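Local coordinates for TRAP dicarboxylate transporter, DctP subunit (Sulfurospirillum deleyianum, PDB 4OVS), which probably captures succinate or related dicarboxylates in the periplasm and delivers them to a TRAP transporter for uptake, at residues A207-L211 with S212-T216. Numbering follows the deposited sequence.
Sequences AENPL and SNFYT
P210 and N213 meet at the N-terminus of the helix 211-216: CG of the proline lies 3.9 Å from ND2 of the asparagine, the two side chains passing at a slant. S212 brings its OG to 3.6 Å from the same P210 CG; with chi1 at 61° the hydroxyl sits between its own backbone N and C and is turned back beside the CB-CG edge of the proline ring. Proline suits this N-cap position, since it has no N-H to satisfy and its ring fixes phi. Its carbonyl opens the helix, P210 O taking the N-H of F214 at 3.2 Å within the carbonyl plane, and L211 O takes the N-H of Y215 one residue on. Next, S212 O is shared by T216 N and T216 OG1, which arrive from opposite faces of its plane, the hydroxyl at 2.7 Å; threonine suits the place because its OG1 is satisfied within the helix. This is a strand-to-helix connection in the solute-binding protein family 7 fold, where the strand 206-209 delivers the chain into a short helix bordering the ligand site. N213 binds succinate, its ND2 hydrogen-bonding a bound succinic acid; an amide can donate to a carboxylate without bringing a charge. The same ND2 donates to a water, 2.8 Å away, which also accepts from N209 ND2, so that N209 probably helps to hold the N213 amide. N209 OD1 lies toward the F214 ring edge, whose slightly positive C-H groups suit an amide oxygen. Further out, L211, aliphatic and buried, packs on M278 of helix 253-289, while E208 forms a salt bridge with K148.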
# COMPACT_ATOMS: atom_id res chain seq x y z
N ALA A 207 11.56 -9.15 -2.17
CA ALA A 207 10.40 -8.30 -2.31
C ALA A 207 10.67 -6.94 -1.65
O ALA A 207 11.73 -6.72 -1.05
CB ALA A 207 9.18 -8.98 -1.67
N GLU A 208 9.71 -6.02 -1.76
CA GLU A 208 9.76 -4.75 -1.05
C GLU A 208 8.44 -4.59 -0.30
O GLU A 208 7.38 -4.80 -0.88
CB GLU A 208 9.95 -3.61 -2.03
CG GLU A 208 8.98 -3.63 -3.22
CD GLU A 208 8.90 -2.26 -3.99
OE1 GLU A 208 9.84 -1.44 -3.92
OE2 GLU A 208 7.88 -2.02 -4.66
N ASN A 209 8.51 -4.28 0.99
CA ASN A 209 7.33 -4.17 1.82
C ASN A 209 7.49 -3.15 2.92
O ASN A 209 8.60 -2.91 3.39
CB ASN A 209 6.99 -5.48 2.50
CG ASN A 209 6.67 -6.58 1.52
OD1 ASN A 209 7.55 -7.34 1.14
ND2 ASN A 209 5.45 -6.63 1.06
N PRO A 210 6.37 -2.56 3.35
CA PRO A 210 6.39 -1.85 4.60
C PRO A 210 6.48 -2.87 5.74
O PRO A 210 6.16 -4.02 5.51
CB PRO A 210 5.06 -1.11 4.59
CG PRO A 210 4.20 -1.90 3.71
CD PRO A 210 5.05 -2.53 2.71
N LEU A 211 6.97 -2.48 6.91
CA LEU A 211 7.21 -3.42 8.02
C LEU A 211 5.93 -4.09 8.46
O LEU A 211 5.93 -5.24 8.92
CB LEU A 211 7.89 -2.72 9.21
CG LEU A 211 9.31 -2.24 8.96
CD1 LEU A 211 9.95 -1.75 10.26
CD2 LEU A 211 10.15 -3.35 8.33
N SER A 212 4.82 -3.38 8.27
CA SER A 212 3.50 -3.86 8.66
C SER A 212 3.17 -5.18 7.94
O SER A 212 2.86 -6.20 8.55
CB SER A 212 2.47 -2.77 8.28
OG SER A 212 2.47 -2.53 6.85
N ASN A 213 3.25 -5.18 6.62
CA ASN A 213 3.00 -6.38 5.85
C ASN A 213 4.10 -7.45 6.00
O ASN A 213 3.82 -8.65 6.02
CB ASN A 213 2.84 -6.03 4.38
CG ASN A 213 1.54 -5.31 4.10
OD1 ASN A 213 0.57 -5.37 4.87
ND2 ASN A 213 1.49 -4.65 2.96
N PHE A 214 5.35 -7.01 6.11
CA PHE A 214 6.48 -7.90 6.24
C PHE A 214 6.30 -8.86 7.42
O PHE A 214 6.53 -10.04 7.27
CB PHE A 214 7.78 -7.10 6.40
CG PHE A 214 9.02 -7.91 6.29
CD1 PHE A 214 9.46 -8.38 5.07
CD2 PHE A 214 9.78 -8.17 7.42
CE1 PHE A 214 10.63 -9.15 4.97
CE2 PHE A 214 10.96 -8.94 7.34
CZ PHE A 214 11.38 -9.42 6.12
N TYR A 215 5.84 -8.37 8.56
CA TYR A 215 5.72 -9.25 9.73
C TYR A 215 4.37 -9.97 9.83
O TYR A 215 4.32 -11.15 10.07
CB TYR A 215 6.00 -8.46 11.02
CG TYR A 215 5.94 -9.28 12.28
CD1 TYR A 215 7.05 -9.96 12.73
CD2 TYR A 215 4.79 -9.35 13.02
CE1 TYR A 215 7.02 -10.73 13.90
CE2 TYR A 215 4.74 -10.12 14.20
CZ TYR A 215 5.86 -10.78 14.62
OH TYR A 215 5.82 -11.52 15.77
N THR A 216 3.29 -9.25 9.63
CA THR A 216 1.95 -9.81 9.74
C THR A 216 1.64 -10.90 8.72
O THR A 216 0.81 -11.75 9.01
CB THR A 216 0.84 -8.77 9.65
OG1 THR A 216 0.89 -8.11 8.37
CG2 THR A 216 1.00 -7.75 10.79
O HOH W 1 3.41 -4.74 0.91